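Local coordinates for protein B-agarase (Saccharophagus degradans, PDB 4BQ2) that cleaves beta-1,4-galactosidic linkages of agarose from chain ends, as an exo-acting beta-agarase of glycoside hydrolase family 50, at residues A[454-459]-A[517-522]; A[679-684]-A[732-737]. All coordinates share one frame; numbering follows the deposited sequence.

How the contacts relate
Contacts 1 and 2 lie on opposite sides of the chain's centre, 44 Å apart between their own centres and about 22 Å at their nearest atoms. They follow each other along the chain, the first closing before the second opens. In contact 1, about 28 Å from the centre of the chain, a type I turn meets the start of a helix, mainly through one carboxylate. In contact 2, about 19 Å out, two helices pack by side-chain carbons, with water bridging charged groups at the margin. Neither contact includes a calcium ligand; that ion sits in the N-terminal module, which Asp682 of contact 2 touches through a hydrogen bond to His178.

Contact 1 (A[454-459]-A[517-522]); sequences MPDVFD and GVPTRQ
The Phe458 ring presents its edge to Thr520, whose OG1 lies in the ring plane, 3.4 Å from CD2, and the two side chains cross at about a right angle. At the base of the side chain, Phe458 CB rests on Pro519 CB at 3.7 Å. The other flat group, the carboxylate of Asp456, carries the polar part of the contact. Its CG stands anti to the backbone N (chi1 -170°), which directs both oxygens at the first turn of helix 519-532. Thr520 N donates to Asp456 OD2 at 3.0 Å, nearly straight at 167° and on the syn side of that oxygen. Thr520 OG1 gives its proton to Asp456 OD1 over a very short 2.5 Å. The same OD1 also accepts from Phe458 N, 3.0 Å away and met nearly along the C-O axis, making an Asx turn; a weak bond from Asp459 N adds to it. A type I turn from Asp456 to Asp459, closed by Asp459 N to Asp456 O, brings these two N-H groups to OD1. The negative charge of Asp456 faces the N-terminal end of helix 519-532, where the helix dipole would probably stabilise it. Pro519, which brings no N-H, fills the place beside OD2 with its ring, CD 3.4 Å from Asp456 OD2. One buried carboxylate thus fixes both the turn and the helix start. Asp459 then caps helix 460-477 through Glu461 N, its other oxygen taking Lys442 N. Strand 454-455 pairs with strand 443-444, whose Val444 touches Asp456 and Thr520. On another side helix 565-593 packs against the turn, with Tyr578 and Tyr582 on Val457 and Gln581 on Phe458, so the turn links the starts of two helices to a third.

Contact 2 (A[679-684]-A[732-737]); sequences MYKDYM and VDAAKE
Lys681 NZ forms a salt bridge with Glu678 one turn earlier in its own helix and reaches over to Asp733 through a water. The ammonium donates to that water at 2.8 Å from NZ, and the water in turn donates to Asp733 OD2 at 2.6 Å. Lys681 NZ and Asp733 OD2 are 4.9 Å apart, too far for a direct salt bridge, and the water joins them. The lysine's aliphatic part does the packing: its CG meets Ala734 CB at 3.9 Å, CD passes Glu737 CB at 4.1 Å, and the bend at chi3 (-65°) then turns CE and NZ aside.

On the inner side of the same alanine stands Tyr680, whose CG lies anti to the backbone N (chi1 175°), tilting the ring toward helix 729-739. Its CD1 is 3.7 Å from Ala734 CB, and CE1 comes equally near Ala735 CA; both approach the ring obliquely. Met684 CG sits over one face, 3.7 Å above the plane and offset toward the rim. Phe412 touches both Tyr680 and Ala735.

With alanines at the interface, the axes of the two segments approach to 9.2 Å, crossing at -27°. Helix 673-688 connects parallel neighbouring strands 648-652 and 693-699, a beta-alpha-beta crossover; this roughly parallel helix pair is consistent with the outer layer of the (beta/alpha)8 barrel expected of family 50.

Contact 1 (A[454-459]-A[517-522])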
ATOM      1  N   MET A 454      -3.730  -1.402 -18.384  1.00 18.36           N
ATOM      2  CA  MET A 454      -4.658  -0.261 -18.362  1.00 18.53           C
ATOM      3  C   MET A 454      -5.775  -0.449 -19.390  1.00 19.75           C
ATOM      4  O   MET A 454      -5.553  -1.058 -20.458  1.00 20.60           O
ATOM      5  CB  MET A 454      -3.877   1.033 -18.599  1.00 17.90           C
ATOM      6  CG  MET A 454      -2.997   1.405 -17.420  1.00 17.20           C
ATOM      7  SD  MET A 454      -3.961   1.830 -15.934  1.00 19.14           S
ATOM      8  CE  MET A 454      -4.507   3.485 -16.387  1.00 17.12           C
ATOM      9  N   PRO A 455      -6.989   0.050 -19.075  1.00 19.09           N
ATOM     10  CA  PRO A 455      -8.104  -0.159 -19.959  1.00 19.98           C
ATOM     11  C   PRO A 455      -8.050   0.754 -21.172  1.00 19.89           C
ATOM     12  O   PRO A 455      -7.583   1.887 -21.065  1.00 20.31           O
ATOM     13  CB  PRO A 455      -9.323   0.226 -19.084  1.00 20.09           C
ATOM     14  CG  PRO A 455      -8.776   1.257 -18.126  1.00 18.62           C
ATOM     15  CD  PRO A 455      -7.388   0.731 -17.822  1.00 19.38           C
ATOM     16  N   ASP A 456      -8.523   0.264 -22.307  1.00 18.52           N
ATOM     17  CA  ASP A 456      -8.759   1.160 -23.451  1.00 19.86           C
ATOM     18  C   ASP A 456     -10.120   1.786 -23.266  1.00 18.06           C
ATOM     19  O   ASP A 456     -11.133   1.191 -23.602  1.00 18.40           O
ATOM     20  CB  ASP A 456      -8.711   0.439 -24.808  1.00 19.04           C
ATOM     21  CG  ASP A 456      -8.725   1.426 -25.966  1.00 21.12           C
ATOM     22  OD1 ASP A 456      -9.404   2.468 -25.812  1.00 20.82           O
ATOM     23  OD2 ASP A 456      -8.034   1.203 -26.998  1.00 20.27           O
ATOM     24  N   VAL A 457     -10.125   2.993 -22.718  1.00 17.73           N
ATOM     25  CA  VAL A 457     -11.333   3.651 -22.266  1.00 18.08           C
ATOM     26  C   VAL A 457     -12.161   4.186 -23.419  1.00 19.88           C
ATOM     27  O   VAL A 457     -13.260   4.686 -23.200  1.00 18.66           O
ATOM     28  CB  VAL A 457     -10.987   4.786 -21.288  1.00 17.63           C
ATOM     29  CG1 VAL A 457     -10.372   4.199 -20.022  1.00 16.57           C
ATOM     30  CG2 VAL A 457      -9.998   5.787 -21.930  1.00 17.52           C
ATOM     31  N   PHE A 458     -11.613   4.115 -24.638  1.00 19.33           N
ATOM     32  CA  PHE A 458     -12.372   4.482 -25.844  1.00 19.70           C
ATOM     33  C   PHE A 458     -13.071   3.275 -26.505  1.00 19.75           C
ATOM     34  O   PHE A 458     -13.900   3.440 -27.403  1.00 18.39           O
ATOM     35  CB  PHE A 458     -11.446   5.215 -26.838  1.00 20.43           C
ATOM     36  CG  PHE A 458     -11.102   6.622 -26.415  1.00 21.04           C
ATOM     37  CD1 PHE A 458     -11.952   7.688 -26.736  1.00 22.04           C
ATOM     38  CD2 PHE A 458      -9.950   6.888 -25.715  1.00 20.93           C
ATOM     39  CE1 PHE A 458     -11.646   8.993 -26.344  1.00 22.71           C
ATOM     40  CE2 PHE A 458      -9.649   8.176 -25.318  1.00 20.84           C
ATOM     41  CZ  PHE A 458     -10.495   9.228 -25.636  1.00 21.20           C
ATOM     42  N   ASP A 459     -12.730   2.062 -26.065  1.00 19.39           N
ATOM     43  CA  ASP A 459     -13.420   0.850 -26.500  1.00 21.14           C
ATOM     44  C   ASP A 459     -14.846   0.856 -25.897  1.00 21.61           C
ATOM     45  O   ASP A 459     -15.009   1.022 -24.684  1.00 20.35           O
ATOM     46  CB  ASP A 459     -12.600  -0.377 -26.066  1.00 20.65           C
ATOM     47  CG  ASP A 459     -13.242  -1.709 -26.457  1.00 22.18           C
ATOM     48  OD1 ASP A 459     -14.335  -1.724 -27.070  1.00 23.49           O
ATOM     49  OD2 ASP A 459     -12.652  -2.755 -26.097  1.00 22.80           O
ATOM     50  N   GLY A 517      -7.872  -1.120 -34.861  1.00 28.14           N
ATOM     51  CA  GLY A 517      -8.201  -2.040 -33.762  1.00 26.28           C
ATOM     52  C   GLY A 517      -7.912  -1.486 -32.361  1.00 24.64           C
ATOM     53  O   GLY A 517      -8.113  -2.200 -31.396  1.00 23.24           O
ATOM     54  N   VAL A 518      -7.442  -0.235 -32.267  1.00 23.47           N
ATOM     55  CA  VAL A 518      -6.981   0.380 -30.981  1.00 23.00           C
ATOM     56  C   VAL A 518      -7.696   1.721 -30.797  1.00 21.91           C
ATOM     57  O   VAL A 518      -7.210   2.795 -31.235  1.00 20.89           O
ATOM     58  CB  VAL A 518      -5.433   0.545 -30.914  1.00 22.25           C
ATOM     59  CG1 VAL A 518      -4.947   0.954 -29.522  1.00 19.96           C
ATOM     60  CG2 VAL A 518      -4.742  -0.762 -31.294  1.00 22.91           C
ATOM     61  N   PRO A 519      -8.884   1.676 -30.176  1.00 20.99           N
ATOM     62  CA  PRO A 519      -9.695   2.887 -30.038  1.00 20.68           C
ATOM     63  C   PRO A 519      -8.956   4.081 -29.425  1.00 21.86           C
ATOM     64  O   PRO A 519      -9.123   5.201 -29.912  1.00 20.80           O
ATOM     65  CB  PRO A 519     -10.832   2.423 -29.132  1.00 21.46           C
ATOM     66  CG  PRO A 519     -11.055   1.013 -29.603  1.00 21.50           C
ATOM     67  CD  PRO A 519      -9.669   0.465 -29.845  1.00 21.73           C
ATOM     68  N   THR A 520      -8.151   3.858 -28.386  1.00 20.40           N
ATOM     69  CA  THR A 520      -7.428   4.972 -27.733  1.00 20.74           C
ATOM     70  C   THR A 520      -6.393   5.564 -28.720  1.00 21.11           C
ATOM     71  O   THR A 520      -6.164   6.773 -28.754  1.00 20.03           O
ATOM     72  CB  THR A 520      -6.767   4.521 -26.384  1.00 19.70           C
ATOM     73  OG1 THR A 520      -7.781   4.296 -25.374  1.00 19.08           O
ATOM     74  CG2 THR A 520      -5.819   5.556 -25.872  1.00 19.62           C
ATOM     75  N   ARG A 521      -5.784   4.707 -29.523  1.00 23.50           N
ATOM     76  CA  ARG A 521      -4.821   5.187 -30.553  1.00 24.01           C
ATOM     77  C   ARG A 521      -5.558   5.995 -31.631  1.00 24.07           C
ATOM     78  O   ARG A 521      -5.068   7.050 -32.074  1.00 21.36           O
ATOM     79  CB  ARG A 521      -4.016   4.037 -31.158  1.00 24.01           C
ATOM     80  CG  ARG A 521      -2.965   4.433 -32.229  1.00 23.00           C
ATOM     81  CD  ARG A 521      -2.020   5.518 -31.752  1.00 23.62           C
ATOM     82  NE  ARG A 521      -0.737   5.574 -32.493  1.00 24.61           N
ATOM     83  CZ  ARG A 521      -0.565   6.093 -33.710  1.00 25.13           C
ATOM     84  NH1 ARG A 521      -1.590   6.538 -34.411  1.00 25.04           N
ATOM     85  NH2 ARG A 521       0.643   6.123 -34.249  1.00 25.19           N
ATOM     86  N   GLN A 522      -6.753   5.543 -32.006  1.00 23.13           N
ATOM     87  CA  GLN A 522      -7.583   6.327 -32.936  1.00 23.77           C
ATOM     88  C   GLN A 522      -7.898   7.699 -32.348  1.00 22.44           C
ATOM     89  O   GLN A 522      -7.831   8.729 -33.054  1.00 21.80           O
ATOM     90  CB  GLN A 522      -8.876   5.594 -33.302  1.00 24.67           C
ATOM     91  CG  GLN A 522      -8.637   4.292 -34.066  1.00 27.58           C
ATOM     92  CD  GLN A 522      -9.789   3.313 -33.958  1.00 32.31           C
ATOM     93  OE1 GLN A 522     -10.913   3.700 -33.662  1.00 37.41           O
ATOM     94  NE2 GLN A 522      -9.519   2.038 -34.199  1.00 33.14           N
TER

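Contact 2 (A[679-684]-A[732-737])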
ATOM      1  N   MET A 679       2.897   8.007  15.660  1.00 16.06           N
ATOM      2  CA  MET A 679       2.967   8.331  14.249  1.00 16.31           C
ATOM      3  C   MET A 679       1.571   8.420  13.612  1.00 16.31           C
ATOM      4  O   MET A 679       1.355   9.237  12.713  1.00 16.51           O
ATOM      5  CB  MET A 679       3.869   7.345  13.528  1.00 16.44           C
ATOM      6  CG  MET A 679       5.347   7.492  14.013  1.00 17.00           C
ATOM      7  SD  MET A 679       6.481   6.348  13.210  1.00 17.79           S
ATOM      8  CE  MET A 679       6.366   6.778  11.470  1.00 17.01           C
ATOM      9  N   TYR A 680       0.636   7.602  14.079  1.00 15.55           N
ATOM     10  CA  TYR A 680      -0.762   7.692  13.595  1.00 16.24           C
ATOM     11  C   TYR A 680      -1.339   9.079  13.887  1.00 16.88           C
ATOM     12  O   TYR A 680      -1.966   9.720  13.024  1.00 16.10           O
ATOM     13  CB  TYR A 680      -1.633   6.638  14.269  1.00 15.45           C
ATOM     14  CG  TYR A 680      -3.114   6.721  13.923  1.00 16.79           C
ATOM     15  CD1 TYR A 680      -3.989   7.553  14.620  1.00 15.81           C
ATOM     16  CD2 TYR A 680      -3.642   5.899  12.927  1.00 16.42           C
ATOM     17  CE1 TYR A 680      -5.337   7.597  14.300  1.00 15.81           C
ATOM     18  CE2 TYR A 680      -4.988   5.923  12.605  1.00 15.63           C
ATOM     19  CZ  TYR A 680      -5.818   6.779  13.282  1.00 16.68           C
ATOM     20  OH  TYR A 680      -7.149   6.766  12.954  1.00 16.65           O
ATOM     21  N   LYS A 681      -1.159   9.520  15.121  1.00 17.36           N
ATOM     22  CA  LYS A 681      -1.617  10.833  15.542  1.00 18.21           C
ATOM     23  C   LYS A 681      -1.008  11.982  14.727  1.00 18.92           C
ATOM     24  O   LYS A 681      -1.707  12.947  14.372  1.00 18.43           O
ATOM     25  CB  LYS A 681      -1.397  11.005  17.045  1.00 16.77           C
ATOM     26  CG  LYS A 681      -2.367  10.141  17.868  1.00 16.62           C
ATOM     27  CD  LYS A 681      -2.267  10.412  19.358  1.00 16.74           C
ATOM     28  CE  LYS A 681      -0.911  10.031  19.932  1.00 18.06           C
ATOM     29  NZ  LYS A 681      -1.071   9.966  21.393  1.00 17.49           N
ATOM     30  N   ASP A 682       0.269  11.849  14.386  1.00 18.22           N
ATOM     31  CA  ASP A 682       0.946  12.851  13.554  1.00 19.76           C
ATOM     32  C   ASP A 682       0.393  12.882  12.146  1.00 19.37           C
ATOM     33  O   ASP A 682       0.150  13.967  11.592  1.00 17.61           O
ATOM     34  CB  ASP A 682       2.453  12.590  13.430  1.00 19.91           C
ATOM     35  CG  ASP A 682       3.242  12.862  14.727  1.00 21.96           C
ATOM     36  OD1 ASP A 682       2.770  13.498  15.695  1.00 21.54           O
ATOM     37  OD2 ASP A 682       4.385  12.390  14.761  1.00 25.17           O
ATOM     38  N   TYR A 683       0.216  11.698  11.553  1.00 16.31           N
ATOM     39  CA  TYR A 683      -0.370  11.636  10.244  1.00 16.21           C
ATOM     40  C   TYR A 683      -1.758  12.276  10.209  1.00 15.39           C
ATOM     41  O   TYR A 683      -2.044  13.114   9.349  1.00 15.11           O
ATOM     42  CB  TYR A 683      -0.483  10.181   9.751  1.00 14.09           C
ATOM     43  CG  TYR A 683      -0.830  10.071   8.292  1.00 14.31           C
ATOM     44  CD1 TYR A 683      -2.169  10.230   7.833  1.00 14.07           C
ATOM     45  CD2 TYR A 683       0.149   9.780   7.359  1.00 13.59           C
ATOM     46  CE1 TYR A 683      -2.478  10.130   6.471  1.00 13.77           C
ATOM     47  CE2 TYR A 683      -0.160   9.659   6.022  1.00 13.92           C
ATOM     48  CZ  TYR A 683      -1.481   9.856   5.578  1.00 14.36           C
ATOM     49  OH  TYR A 683      -1.792   9.712   4.225  1.00 15.39           O
ATOM     50  N   MET A 684      -2.650  11.816  11.086  1.00 16.96           N
ATOM     51  CA  MET A 684      -4.003  12.371  11.129  1.00 16.96           C
ATOM     52  C   MET A 684      -4.051  13.879  11.429  1.00 18.39           C
ATOM     53  O   MET A 684      -4.908  14.591  10.880  1.00 18.13           O
ATOM     54  CB  MET A 684      -4.873  11.586  12.110  1.00 17.38           C
ATOM     55  CG  MET A 684      -5.272  10.197  11.592  1.00 17.44           C
ATOM     56  SD  MET A 684      -6.082  10.158   9.975  1.00 18.37           S
ATOM     57  CE  MET A 684      -7.561  11.122  10.332  1.00 18.03           C
ATOM     58  N   VAL A 732      -5.806   1.619  19.034  1.00 15.24           N
ATOM     59  CA  VAL A 732      -7.106   2.050  19.572  1.00 15.71           C
ATOM     60  C   VAL A 732      -7.009   3.411  20.275  1.00 16.06           C
ATOM     61  O   VAL A 732      -7.784   4.335  19.998  1.00 16.18           O
ATOM     62  CB  VAL A 732      -7.683   1.037  20.560  1.00 15.99           C
ATOM     63  CG1 VAL A 732      -8.948   1.604  21.218  1.00 16.99           C
ATOM     64  CG2 VAL A 732      -8.007  -0.279  19.859  1.00 16.96           C
ATOM     65  N   ASP A 733      -6.056   3.538  21.179  1.00 15.75           N
ATOM     66  CA  ASP A 733      -5.920   4.798  21.876  1.00 15.70           C
ATOM     67  C   ASP A 733      -5.649   5.948  20.920  1.00 15.85           C
ATOM     68  O   ASP A 733      -6.274   7.006  21.055  1.00 16.92           O
ATOM     69  CB  ASP A 733      -4.848   4.715  22.934  1.00 16.64           C
ATOM     70  CG  ASP A 733      -4.893   5.886  23.843  1.00 16.84           C
ATOM     71  OD1 ASP A 733      -5.752   5.890  24.722  1.00 17.41           O
ATOM     72  OD2 ASP A 733      -4.109   6.822  23.637  1.00 18.34           O
ATOM     73  N   ALA A 734      -4.759   5.731  19.935  1.00 15.45           N
ATOM     74  CA  ALA A 734      -4.415   6.788  18.975  1.00 15.75           C
ATOM     75  C   ALA A 734      -5.641   7.180  18.172  1.00 14.91           C
ATOM     76  O   ALA A 734      -5.897   8.361  17.965  1.00 16.31           O
ATOM     77  CB  ALA A 734      -3.263   6.348  18.064  1.00 15.43           C
ATOM     78  N   ALA A 735      -6.423   6.190  17.759  1.00 15.25           N
ATOM     79  CA  ALA A 735      -7.651   6.462  17.016  1.00 16.27           C
ATOM     80  C   ALA A 735      -8.659   7.241  17.861  1.00 16.56           C
ATOM     81  O   ALA A 735      -9.252   8.218  17.376  1.00 15.93           O
ATOM     82  CB  ALA A 735      -8.254   5.169  16.460  1.00 15.80           C
ATOM     83  N   LYS A 736      -8.826   6.859  19.116  1.00 17.04           N
ATOM     84  CA  LYS A 736      -9.769   7.584  19.972  1.00 19.03           C
ATOM     85  C   LYS A 736      -9.359   9.032  20.213  1.00 19.08           C
ATOM     86  O   LYS A 736     -10.219   9.917  20.245  1.00 18.00           O
ATOM     87  CB  LYS A 736     -10.015   6.872  21.309  1.00 18.68           C
ATOM     88  CG  LYS A 736     -10.700   5.519  21.186  1.00 21.05           C
ATOM     89  CD  LYS A 736     -10.958   4.990  22.598  1.00 22.45           C
ATOM     90  CE  LYS A 736     -11.772   3.722  22.624  1.00 24.36           C
ATOM     91  NZ  LYS A 736     -12.331   3.541  24.016  1.00 21.83           N
ATOM     92  N   GLU A 737      -8.058   9.274  20.374  1.00 19.49           N
ATOM     93  CA  GLU A 737      -7.549  10.634  20.597  1.00 21.00           C
ATOM     94  C   GLU A 737      -7.832  11.537  19.408  1.00 20.72           C
ATOM     95  O   GLU A 737      -8.260  12.698  19.559  1.00 21.18           O
ATOM     96  CB  GLU A 737      -6.033  10.594  20.883  1.00 24.38           C
ATOM     97  CG  GLU A 737      -5.675  10.036  22.280  1.00 32.21           C
ATOM     98  CD  GLU A 737      -5.790  11.078  23.416  1.00 37.40           C
ATOM     99  OE1 GLU A 737      -5.529  12.272  23.139  1.00 42.96           O
ATOM    100  OE2 GLU A 737      -6.125  10.714  24.581  1.00 37.32           O
TER
HETATM  101  O   HOH W   1      -2.501   7.538  21.666  1.00 19.01           O